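Local coordinates for protein putative HAD family hydrolase (Streptomyces avermitilis, PDB 3MMZ) that forms the KdsC-like HAD hydrolase domain of a longer protein that probably transfers CMP from CTP to N-acylneuraminate, releasing diphosphate, at residues 4-9 / 155-160; 10-15 / 54-59; 58-63 / 76-81. One frame throughout, in Å; residues are numbered along the deposited sequence.

Contact 1: 4-9 / 155-160; sequences GALPTA and ASWILG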
ATOM      1  N   GLY D   4      20.285 -20.442   5.827  1.00 15.51           N
ATOM      2  CA  GLY D   4      19.034 -19.740   5.511  1.00 14.73           C
ATOM      3  C   GLY D   4      17.882 -20.658   5.148  1.00 14.55           C
ATOM      4  O   GLY D   4      16.754 -20.192   5.002  1.00 14.02           O
ATOM      5  N   ALA D   5      18.147 -21.963   5.021  1.00 14.46           N
ATOM      6  CA  ALA D   5      17.094 -22.921   4.660  1.00 14.82           C
ATOM      7  C   ALA D   5      15.879 -22.797   5.586  1.00 14.77           C
ATOM      8  O   ALA D   5      16.014 -22.582   6.797  1.00 14.87           O
ATOM      9  CB  ALA D   5      17.627 -24.349   4.645  1.00 15.06           C
ATOM     10  N   LEU D   6      14.690 -22.891   5.001  1.00 14.62           N
ATOM     11  CA  LEU D   6      13.456 -22.885   5.772  1.00 13.97           C
ATOM     12  C   LEU D   6      13.304 -24.243   6.475  1.00 14.18           C
ATOM     13  O   LEU D   6      13.833 -25.244   5.994  1.00 14.01           O
ATOM     14  CB  LEU D   6      12.260 -22.594   4.853  1.00 13.12           C
ATOM     15  CG  LEU D   6      12.279 -21.233   4.129  1.00  8.93           C
ATOM     16  CD1 LEU D   6      11.039 -21.097   3.257  1.00 13.22           C
ATOM     17  CD2 LEU D   6      12.368 -20.071   5.143  1.00 12.80           C
ATOM     18  N   PRO D   7      12.605 -24.277   7.621  1.00 14.83           N
ATOM     19  CA  PRO D   7      12.395 -25.547   8.325  1.00 15.69           C
ATOM     20  C   PRO D   7      11.513 -26.482   7.505  1.00 17.19           C
ATOM     21  O   PRO D   7      10.651 -26.018   6.749  1.00 17.63           O
ATOM     22  CB  PRO D   7      11.654 -25.121   9.598  1.00 15.19           C
ATOM     23  CG  PRO D   7      10.947 -23.852   9.204  1.00 15.51           C
ATOM     24  CD  PRO D   7      11.898 -23.160   8.276  1.00 14.77           C
ATOM     25  N   THR D   8      11.750 -27.782   7.631  1.00 18.93           N
ATOM     26  CA  THR D   8      10.891 -28.791   7.027  1.00 19.82           C
ATOM     27  C   THR D   8      10.421 -29.723   8.131  1.00 20.45           C
ATOM     28  O   THR D   8      10.935 -29.668   9.251  1.00 20.19           O
ATOM     29  CB  THR D   8      11.634 -29.651   5.974  1.00 19.82           C
ATOM     30  OG1 THR D   8      12.553 -30.526   6.640  1.00 21.82           O
ATOM     31  CG2 THR D   8      12.381 -28.786   4.964  1.00 22.09           C
ATOM     32  N   ALA D   9       9.467 -30.598   7.802  1.00 21.50           N
ATOM     33  CA  ALA D   9       8.945 -31.586   8.748  1.00 22.01           C
ATOM     34  C   ALA D   9      10.015 -32.448   9.427  1.00 22.63           C
ATOM     35  O   ALA D   9       9.830 -32.865  10.575  1.00 22.79           O
ATOM     36  CB  ALA D   9       7.893 -32.468   8.076  1.00 22.15           C
ATOM     37  N   ALA D 155       3.189 -23.026   8.436  1.00 12.21           N
ATOM     38  CA  ALA D 155       2.619 -24.346   8.197  1.00 12.63           C
ATOM     39  C   ALA D 155       2.916 -24.810   6.767  1.00 12.56           C
ATOM     40  O   ALA D 155       3.169 -25.993   6.543  1.00 12.37           O
ATOM     41  CB  ALA D 155       1.103 -24.351   8.484  1.00 12.17           C
ATOM     42  N   SER D 156       2.915 -23.874   5.812  1.00 12.55           N
ATOM     43  CA  SER D 156       3.177 -24.213   4.403  1.00 12.56           C
ATOM     44  C   SER D 156       4.644 -24.525   4.143  1.00 12.89           C
ATOM     45  O   SER D 156       4.950 -25.322   3.257  1.00 12.42           O
ATOM     46  CB  SER D 156       2.663 -23.140   3.423  1.00 13.33           C
ATOM     47  OG  SER D 156       3.514 -22.003   3.385  1.00 23.70           O
ATOM     48  N   TRP D 157       5.548 -23.922   4.920  1.00 13.20           N
ATOM     49  CA  TRP D 157       6.965 -24.310   4.863  1.00 14.15           C
ATOM     50  C   TRP D 157       7.128 -25.778   5.260  1.00 14.42           C
ATOM     51  O   TRP D 157       7.838 -26.540   4.604  1.00 15.06           O
ATOM     52  CB  TRP D 157       7.815 -23.463   5.817  1.00 14.74           C
ATOM     53  CG  TRP D 157       7.875 -22.007   5.518  1.00 15.58           C
ATOM     54  CD1 TRP D 157       7.510 -21.375   4.356  1.00 15.49           C
ATOM     55  CD2 TRP D 157       8.381 -20.993   6.386  1.00 15.52           C
ATOM     56  NE1 TRP D 157       7.737 -20.021   4.466  1.00 16.09           N
ATOM     57  CE2 TRP D 157       8.264 -19.760   5.704  1.00 15.59           C
ATOM     58  CE3 TRP D 157       8.898 -21.005   7.694  1.00 15.63           C
ATOM     59  CZ2 TRP D 157       8.668 -18.542   6.277  1.00 15.82           C
ATOM     60  CZ3 TRP D 157       9.286 -19.794   8.266  1.00 15.62           C
ATOM     61  CH2 TRP D 157       9.178 -18.583   7.551  1.00 15.51           C
ATOM     62  N   ILE D 158       6.477 -26.157   6.352  1.00 14.09           N
ATOM     63  CA  ILE D 158       6.616 -27.490   6.923  1.00 14.70           C
ATOM     64  C   ILE D 158       5.860 -28.537   6.097  1.00 14.77           C
ATOM     65  O   ILE D 158       6.377 -29.631   5.848  1.00 14.98           O
ATOM     66  CB  ILE D 158       6.134 -27.522   8.417  1.00 15.60           C
ATOM     67  CG1 ILE D 158       6.835 -26.442   9.265  1.00 17.46           C
ATOM     68  CG2 ILE D 158       6.291 -28.922   9.035  1.00 16.90           C
ATOM     69  CD1 ILE D 158       8.349 -26.527   9.254  1.00 16.46           C
ATOM     70  N   LEU D 159       4.648 -28.203   5.666  1.00 14.36           N
ATOM     71  CA  LEU D 159       3.744 -29.205   5.069  1.00 14.31           C
ATOM     72  C   LEU D 159       3.530 -29.068   3.559  1.00 14.00           C
ATOM     73  O   LEU D 159       2.935 -29.946   2.924  1.00 13.91           O
ATOM     74  CB  LEU D 159       2.389 -29.186   5.786  1.00 14.83           C
ATOM     75  CG  LEU D 159       2.437 -29.441   7.293  1.00 12.43           C
ATOM     76  CD1 LEU D 159       1.074 -29.130   7.921  1.00 15.24           C
ATOM     77  CD2 LEU D 159       2.894 -30.866   7.618  1.00 15.36           C
ATOM     78  N   GLY D 160       4.019 -27.976   2.990  1.00 13.32           N
ATOM     79  CA  GLY D 160       3.804 -27.698   1.574  1.00 13.40           C
ATOM     80  C   GLY D 160       2.553 -26.872   1.329  1.00 13.96           C
ATOM     81  O   GLY D 160       1.762 -26.625   2.251  1.00 13.35           O
TER
HETATM   82  O   HOH W   1      10.447 -25.878   4.090  1.00 24.18           O
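Trp-157 and Ile-158, consecutive residues of helix 150-159, take up the N-terminal loop at Leu-6, Pro-7 and Ala-9. Both rings of the Trp-157 indole touch the loop. Leu-6 sets its CD1 methyl over one face in a CH-pi contact, 3.7 Å from the centroid of the five-membered ring and 12° off the ring normal. The CD2 branch of Leu-6 reaches over more loosely, near CE2 and CZ2. Pro-7 meets the six-membered part of the indole, with its CD 3.7 Å from Trp-157 CE3.

The helix is the last one of the chain. The loop leads into strand 14-17, the first strand in sequence and an inner strand of the parallel sheet in this Rossmann-like HAD fold. The contact therefore brings the two ends of the domain together. Leu-6 also packs on Val-133 of a second subunit and Pro-161 of a third.

Ile-158 uses two branches. CG1 stands beside the backbone N (chi1 -53°) and carries CD1 to Pro-7, 3.6 Å from its CB. The same CD1 lies 3.4 Å from the carbonyl O of Pro-7. The other branch, CG2, is anti to the backbone N and lies 3.8 Å from Ala-9 CA. Ala-9 N is buried here and has no polar partner in the model. No direct hydrogen bond joins the segments. Instead, one water donates to Pro-7 O at 2.7 Å and to Trp-157 O at 2.7 Å, bridging the two carbonyls.

Contact 2: 10-15 / 54-59; sequences EDIDAV and SGLTML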
ATOM      1  N   GLU D  10      11.125 -32.707   8.734  1.00 23.17           N
ATOM      2  CA  GLU D  10      12.200 -33.561   9.280  1.00 23.91           C
ATOM      3  C   GLU D  10      13.042 -32.864  10.344  1.00 22.98           C
ATOM      4  O   GLU D  10      13.697 -33.519  11.160  1.00 22.98           O
ATOM      5  CB  GLU D  10      13.119 -34.078   8.167  1.00 25.30           C
ATOM      6  CG  GLU D  10      12.542 -35.225   7.351  1.00 40.57           C
ATOM      7  CD  GLU D  10      11.349 -34.805   6.506  1.00 26.78           C
ATOM      8  OE1 GLU D  10      11.422 -33.736   5.846  1.00 40.80           O
ATOM      9  OE2 GLU D  10      10.340 -35.547   6.499  1.00 40.82           O
ATOM     10  N   ASP D  11      13.022 -31.535  10.315  1.00 22.03           N
ATOM     11  CA  ASP D  11      13.863 -30.708  11.180  1.00 21.22           C
ATOM     12  C   ASP D  11      13.319 -30.555  12.591  1.00 19.79           C
ATOM     13  O   ASP D  11      14.078 -30.307  13.532  1.00 19.31           O
ATOM     14  CB  ASP D  11      14.018 -29.311  10.570  1.00 21.71           C
ATOM     15  CG  ASP D  11      14.838 -29.312   9.295  1.00 27.01           C
ATOM     16  OD1 ASP D  11      15.851 -30.032   9.226  1.00 22.38           O
ATOM     17  OD2 ASP D  11      14.473 -28.578   8.357  1.00 22.66           O
ATOM     18  N   ILE D  12      12.003 -30.679  12.739  1.00 18.93           N
ATOM     19  CA  ILE D  12      11.357 -30.300  13.988  1.00 18.93           C
ATOM     20  C   ILE D  12      10.409 -31.354  14.545  1.00 17.93           C
ATOM     21  O   ILE D  12       9.797 -32.109  13.792  1.00 17.49           O
ATOM     22  CB  ILE D  12      10.582 -28.954  13.845  1.00 19.59           C
ATOM     23  CG1 ILE D  12       9.497 -29.060  12.767  1.00 21.45           C
ATOM     24  CG2 ILE D  12      11.551 -27.781  13.545  1.00 21.83           C
ATOM     25  CD1 ILE D  12       8.450 -27.945  12.829  1.00 20.78           C
ATOM     26  N   ASP D  13      10.278 -31.365  15.869  1.00 17.96           N
ATOM     27  CA  ASP D  13       9.309 -32.225  16.555  1.00 18.28           C
ATOM     28  C   ASP D  13       8.226 -31.436  17.282  1.00 16.86           C
ATOM     29  O   ASP D  13       7.198 -32.000  17.672  1.00 16.53           O
ATOM     30  CB  ASP D  13      10.021 -33.157  17.537  1.00 19.72           C
ATOM     31  CG  ASP D  13      11.061 -34.021  16.867  1.00 24.52           C
ATOM     32  OD1 ASP D  13      10.810 -34.520  15.749  1.00 20.94           O
ATOM     33  OD2 ASP D  13      12.144 -34.193  17.455  1.00 20.87           O
ATOM     34  N   ALA D  14       8.447 -30.131  17.455  1.00 16.02           N
ATOM     35  CA  ALA D  14       7.534 -29.283  18.218  1.00 15.38           C
ATOM     36  C   ALA D  14       7.383 -27.895  17.599  1.00 14.92           C
ATOM     37  O   ALA D  14       8.330 -27.376  17.013  1.00 15.01           O
ATOM     38  CB  ALA D  14       8.028 -29.141  19.641  1.00 15.50           C
ATOM     39  N   VAL D  15       6.203 -27.300  17.757  1.00 14.68           N
ATOM     40  CA  VAL D  15       5.954 -25.911  17.341  1.00 14.85           C
ATOM     41  C   VAL D  15       5.377 -25.137  18.528  1.00 15.11           C
ATOM     42  O   VAL D  15       4.265 -25.429  19.001  1.00 16.01           O
ATOM     43  CB  VAL D  15       4.992 -25.812  16.120  1.00 14.84           C
ATOM     44  CG1 VAL D  15       4.619 -24.361  15.822  1.00 15.06           C
ATOM     45  CG2 VAL D  15       5.620 -26.444  14.880  1.00 15.01           C
ATOM     46  N   SER D  54      -0.354 -33.529  11.784  1.00 18.57           N
ATOM     47  CA  SER D  54       0.888 -34.133  11.313  1.00 18.95           C
ATOM     48  C   SER D  54       1.710 -34.774  12.449  1.00 19.14           C
ATOM     49  O   SER D  54       2.752 -35.387  12.197  1.00 19.91           O
ATOM     50  CB  SER D  54       1.724 -33.110  10.529  1.00 18.78           C
ATOM     51  OG  SER D  54       2.470 -32.262  11.388  1.00 19.51           O
ATOM     52  N   GLY D  55       1.249 -34.631  13.689  1.00 18.58           N
ATOM     53  CA  GLY D  55       1.910 -35.273  14.832  1.00 18.40           C
ATOM     54  C   GLY D  55       2.931 -34.410  15.552  1.00 18.04           C
ATOM     55  O   GLY D  55       3.654 -34.892  16.426  1.00 17.87           O
ATOM     56  N   LEU D  56       3.003 -33.130  15.192  1.00 17.73           N
ATOM     57  CA  LEU D  56       3.899 -32.207  15.875  1.00 17.50           C
ATOM     58  C   LEU D  56       3.346 -31.858  17.245  1.00 17.77           C
ATOM     59  O   LEU D  56       2.140 -31.663  17.399  1.00 17.81           O
ATOM     60  CB  LEU D  56       4.089 -30.933  15.053  1.00 17.03           C
ATOM     61  CG  LEU D  56       4.979 -31.052  13.818  1.00 15.92           C
ATOM     62  CD1 LEU D  56       4.741 -29.869  12.899  1.00 17.06           C
ATOM     63  CD2 LEU D  56       6.448 -31.132  14.219  1.00 17.25           C
ATOM     64  N   THR D  57       4.223 -31.794  18.240  1.00 18.04           N
ATOM     65  CA  THR D  57       3.819 -31.359  19.572  1.00 19.48           C
ATOM     66  C   THR D  57       3.669 -29.831  19.603  1.00 20.97           C
ATOM     67  O   THR D  57       4.617 -29.104  19.299  1.00 21.08           O
ATOM     68  CB  THR D  57       4.812 -31.849  20.647  1.00 19.79           C
ATOM     69  OG1 THR D  57       5.009 -33.264  20.505  1.00 20.76           O
ATOM     70  CG2 THR D  57       4.280 -31.552  22.039  1.00 21.20           C
HETATM   71  N   MSE D  58       2.472 -29.365  19.958  1.00 22.02           N
HETATM   72  CA  MSE D  58       2.113 -27.944  19.888  1.00 24.08           C
HETATM   73  C   MSE D  58       2.054 -27.304  21.266  1.00 22.69           C
HETATM   74  O   MSE D  58       1.845 -27.993  22.274  1.00 22.69           O
HETATM   75  CB  MSE D  58       0.746 -27.757  19.221  1.00 27.22           C
HETATM   76  CG  MSE D  58       0.488 -28.616  17.996  1.00 24.09           C
HETATM   77 SE   MSE D  58       1.561 -28.066  16.457  1.00 32.53          SE
HETATM   78  CE  MSE D  58       1.003 -26.208  16.249  1.00 23.43           C
ATOM     79  N   LEU D  59       2.220 -25.983  21.302  1.00 20.37           N
ATOM     80  CA  LEU D  59       2.150 -25.228  22.549  1.00 18.48           C
ATOM     81  C   LEU D  59       2.038 -23.744  22.275  1.00 17.70           C
ATOM     82  O   LEU D  59       2.761 -23.215  21.437  1.00 17.24           O
ATOM     83  CB  LEU D  59       3.393 -25.478  23.408  1.00 17.88           C
ATOM     84  CG  LEU D  59       3.421 -24.819  24.796  1.00 17.20           C
ATOM     85  CD1 LEU D  59       2.378 -25.422  25.724  1.00 17.62           C
ATOM     86  CD2 LEU D  59       4.806 -24.887  25.415  1.00 17.94           C
TER
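Ala-14 pairs with Thr-57 and Val-15 with Met-58, in parallel register, where strands 14-17 and 57-62 begin to run together. Three backbone hydrogen bonds make the ladder. Thr-57 N gives to Asp-13 O at 3.0 Å, and Val-15 N gives to Thr-57 O at 2.9 Å. The third, from Leu-59 N to Val-15 O, is weak at 3.1 Å, with an angle of 132° at the hydrogen. A CA-H...O contact supplements it, from Met-58 CA to Val-15 O at 3.4 Å.

Leu-56 CD2 rests on the backbone, 3.5 Å from Ile-12 O. The apolar contacts centre on Leu-56 and Val-15. Leu-56 CD2 also touches Ile-12 CG1, and its CD1 meets Val-15 CG2 at 4.1 Å. Ile-12 CG1 sits between the backbone N and the carbonyl carbon (chi1 60°), which sends CD1 within touch of both Leu-56 methyls. Met-58, a selenomethionine, is bent at chi2 and chi3. Its CE comes back alongside Val-15, 4.0 Å from Val-15 CB.

Asp-13 forms a salt bridge, OD2 to Arg-104 NE, outside the two segments.

These are neighbouring inner strands of the parallel HAD sheet. Helix 42-53 covers the face with Val-15 and Met-58, through Ile-48 and Leu-51. Helix 87-98 covers the face with Thr-57, through Trp-94 and Gln-98. Strand 105-109 pairs with strand 14-17 on its other side.

Contact 3: 58-63 / 76-81; sequences MLILST and LKIPVL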
HETATM    1  N   MSE D  58       2.472 -29.365  19.958  1.00 22.02           N
HETATM    2  CA  MSE D  58       2.113 -27.944  19.888  1.00 24.08           C
HETATM    3  C   MSE D  58       2.054 -27.304  21.266  1.00 22.69           C
HETATM    4  O   MSE D  58       1.845 -27.993  22.274  1.00 22.69           O
HETATM    5  CB  MSE D  58       0.746 -27.757  19.221  1.00 27.22           C
HETATM    6  CG  MSE D  58       0.488 -28.616  17.996  1.00 24.09           C
HETATM    7 SE   MSE D  58       1.561 -28.066  16.457  1.00 32.53          SE
HETATM    8  CE  MSE D  58       1.003 -26.208  16.249  1.00 23.43           C
ATOM      9  N   LEU D  59       2.220 -25.983  21.302  1.00 20.37           N
ATOM     10  CA  LEU D  59       2.150 -25.228  22.549  1.00 18.48           C
ATOM     11  C   LEU D  59       2.038 -23.744  22.275  1.00 17.70           C
ATOM     12  O   LEU D  59       2.761 -23.215  21.437  1.00 17.24           O
ATOM     13  CB  LEU D  59       3.393 -25.478  23.408  1.00 17.88           C
ATOM     14  CG  LEU D  59       3.421 -24.819  24.796  1.00 17.20           C
ATOM     15  CD1 LEU D  59       2.378 -25.422  25.724  1.00 17.62           C
ATOM     16  CD2 LEU D  59       4.806 -24.887  25.415  1.00 17.94           C
ATOM     17  N   ILE D  60       1.135 -23.084  22.996  1.00 17.02           N
ATOM     18  CA  ILE D  60       1.114 -21.630  23.064  1.00 16.71           C
ATOM     19  C   ILE D  60       1.719 -21.190  24.392  1.00 17.80           C
ATOM     20  O   ILE D  60       1.299 -21.649  25.462  1.00 17.44           O
ATOM     21  CB  ILE D  60      -0.314 -21.074  22.913  1.00 16.14           C
ATOM     22  CG1 ILE D  60      -0.818 -21.346  21.492  1.00 15.13           C
ATOM     23  CG2 ILE D  60      -0.338 -19.591  23.230  1.00 15.15           C
ATOM     24  CD1 ILE D  60      -2.293 -21.072  21.284  1.00 16.23           C
ATOM     25  N   LEU D  61       2.704 -20.301  24.301  1.00 19.37           N
ATOM     26  CA  LEU D  61       3.455 -19.813  25.449  1.00 21.52           C
ATOM     27  C   LEU D  61       3.274 -18.302  25.574  1.00 24.50           C
ATOM     28  O   LEU D  61       3.514 -17.575  24.616  1.00 24.21           O
ATOM     29  CB  LEU D  61       4.937 -20.155  25.257  1.00 20.91           C
ATOM     30  CG  LEU D  61       5.954 -19.836  26.352  1.00 22.78           C
ATOM     31  CD1 LEU D  61       5.672 -20.661  27.600  1.00 20.80           C
ATOM     32  CD2 LEU D  61       7.351 -20.126  25.847  1.00 21.08           C
ATOM     33  N   SER D  62       2.848 -17.833  26.749  1.00 27.77           N
ATOM     34  CA  SER D  62       2.655 -16.392  26.968  1.00 30.83           C
ATOM     35  C   SER D  62       2.946 -15.936  28.404  1.00 33.32           C
ATOM     36  O   SER D  62       2.775 -16.694  29.354  1.00 33.38           O
ATOM     37  CB  SER D  62       1.248 -15.954  26.535  1.00 31.27           C
ATOM     38  OG  SER D  62       1.153 -14.540  26.473  1.00 27.11           O
ATOM     39  N   THR D  63       3.391 -14.684  28.532  1.00 35.65           N
ATOM     40  CA  THR D  63       3.752 -14.076  29.815  1.00 37.84           C
ATOM     41  C   THR D  63       2.532 -13.586  30.601  1.00 39.67           C
ATOM     42  O   THR D  63       2.550 -13.574  31.833  1.00 40.10           O
ATOM     43  CB  THR D  63       4.739 -12.876  29.613  1.00 37.99           C
ATOM     44  OG1 THR D  63       5.797 -13.255  28.727  1.00 47.94           O
ATOM     45  CG2 THR D  63       5.346 -12.412  30.935  1.00 47.87           C
ATOM     46  N   LEU D  76      -8.348 -24.173  19.418  1.00 19.83           N
ATOM     47  CA  LEU D  76      -7.345 -24.843  18.594  1.00 19.61           C
ATOM     48  C   LEU D  76      -6.997 -26.261  19.087  1.00 19.83           C
ATOM     49  O   LEU D  76      -6.279 -26.992  18.404  1.00 19.52           O
ATOM     50  CB  LEU D  76      -6.066 -23.995  18.521  1.00 19.51           C
ATOM     51  CG  LEU D  76      -6.142 -22.617  17.853  1.00 19.01           C
ATOM     52  CD1 LEU D  76      -4.809 -21.890  18.010  1.00 19.87           C
ATOM     53  CD2 LEU D  76      -6.536 -22.736  16.389  1.00 19.93           C
ATOM     54  N   LYS D  77      -7.492 -26.635  20.267  1.00 20.58           N
ATOM     55  CA  LYS D  77      -7.171 -27.939  20.887  1.00 21.84           C
ATOM     56  C   LYS D  77      -5.666 -28.140  21.136  1.00 21.67           C
ATOM     57  O   LYS D  77      -5.127 -29.235  20.923  1.00 22.01           O
ATOM     58  CB  LYS D  77      -7.721 -29.117  20.052  1.00 23.24           C
ATOM     59  CG  LYS D  77      -9.218 -29.119  19.804  1.00 36.00           C
ATOM     60  CD  LYS D  77      -9.568 -30.251  18.841  1.00 25.56           C
ATOM     61  CE  LYS D  77     -11.044 -30.626  18.900  1.00 36.32           C
ATOM     62  NZ  LYS D  77     -11.861 -29.794  17.975  1.00 26.89           N
ATOM     63  N   ILE D  78      -4.988 -27.079  21.567  1.00 21.22           N
ATOM     64  CA  ILE D  78      -3.562 -27.160  21.903  1.00 20.74           C
ATOM     65  C   ILE D  78      -3.291 -26.586  23.297  1.00 19.27           C
ATOM     66  O   ILE D  78      -3.994 -25.668  23.737  1.00 17.96           O
ATOM     67  CB  ILE D  78      -2.631 -26.503  20.824  1.00 21.29           C
ATOM     68  CG1 ILE D  78      -2.908 -25.007  20.672  1.00 23.42           C
ATOM     69  CG2 ILE D  78      -2.726 -27.243  19.480  1.00 23.32           C
ATOM     70  CD1 ILE D  78      -1.915 -24.301  19.741  1.00 21.90           C
ATOM     71  N   PRO D  79      -2.281 -27.136  24.005  1.00 19.56           N
ATOM     72  CA  PRO D  79      -2.042 -26.689  25.375  1.00 19.78           C
ATOM     73  C   PRO D  79      -1.512 -25.257  25.453  1.00 19.74           C
ATOM     74  O   PRO D  79      -0.921 -24.747  24.496  1.00 19.17           O
ATOM     75  CB  PRO D  79      -0.990 -27.678  25.908  1.00 19.94           C
ATOM     76  CG  PRO D  79      -0.935 -28.793  24.924  1.00 23.26           C
ATOM     77  CD  PRO D  79      -1.370 -28.228  23.614  1.00 19.84           C
ATOM     78  N   VAL D  80      -1.769 -24.624  26.589  1.00 19.71           N
ATOM     79  CA  VAL D  80      -1.239 -23.314  26.886  1.00 20.40           C
ATOM     80  C   VAL D  80      -0.308 -23.380  28.101  1.00 20.96           C
ATOM     81  O   VAL D  80      -0.526 -24.160  29.030  1.00 19.69           O
ATOM     82  CB  VAL D  80      -2.385 -22.271  27.081  1.00 20.86           C
ATOM     83  CG1 VAL D  80      -3.210 -22.561  28.343  1.00 29.52           C
ATOM     84  CG2 VAL D  80      -1.829 -20.852  27.105  1.00 29.53           C
ATOM     85  N   LEU D  81       0.745 -22.573  28.056  1.00 22.82           N
ATOM     86  CA  LEU D  81       1.617 -22.344  29.190  1.00 25.70           C
ATOM     87  C   LEU D  81       1.718 -20.824  29.278  1.00 28.54           C
ATOM     88  O   LEU D  81       2.501 -20.207  28.564  1.00 27.96           O
ATOM     89  CB  LEU D  81       2.977 -23.005  28.929  1.00 25.80           C
ATOM     90  CG  LEU D  81       4.040 -23.254  30.004  1.00 24.43           C
ATOM     91  CD1 LEU D  81       3.542 -24.155  31.133  1.00 26.21           C
ATOM     92  CD2 LEU D  81       5.286 -23.851  29.347  1.00 26.22           C
TER
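Met-58 CB touches Ile-78 CG2 at 3.5 Å, at the start of a pairing inside the beta-alpha-beta unit made of strand 57-62, helix 68-76 and strand 80-82. A chi1 of 62° splits the branches of Ile-78, CG1 toward Ile-60 and CG2 toward Met-58.

Leu-59 starts away from the partner strand, but its end turns back, and CD1 reaches Pro-79 O and, at 4.1 Å, Leu-81 CB. Ile-60 gives its N-H to Pro-79 O at 3.0 Å, in the carbonyl plane and almost straight. Ile-60 O accepts the N-H of Leu-81, with Leu-81 N 2.8 Å away. The Ile-60 and Ile-78 side chains cross at about a right angle, with Ile-60 CD1 3.6 Å from Ile-78 CD1. At Ile-78 an alanine, without CG1, CD1 and CG2, would probably deprive Ile-60 CD1 of its mate, thin the packing on Met-58 and open a gap between the two.

Leu-61 lies side by side with Leu-81, its CD1 3.7 Å from Leu-81 CD2. Ser-62 comes last, its side chain about 5 Å from those of the calcium ligands Asp-18 and Asp-20. Its N donates to Leu-81 O at 3.0 Å, tilted 24° from the carbonyl plane.

Contacts 2 and 3 are buried and belong to one parallel sheet. They share Met-58 and Leu-59 and use the two edges of strand 57-62, towards strand 14-17 in contact 2 and strand 80-82 in contact 3. Both rest on backbone ladders with apolar side chains packed on the two faces. Contact 1 is only partly buried and has no ladder. Its chemistry is CH-pi, aliphatic packing and a bridging water, and other subunits come close to it. It still joins contact 2, for Ile-158 CD1 meets Ile-12 CD1 at 3.8 Å. Contact 3 lies on the opposite side of the chain's centre from contact 1 and does not touch it.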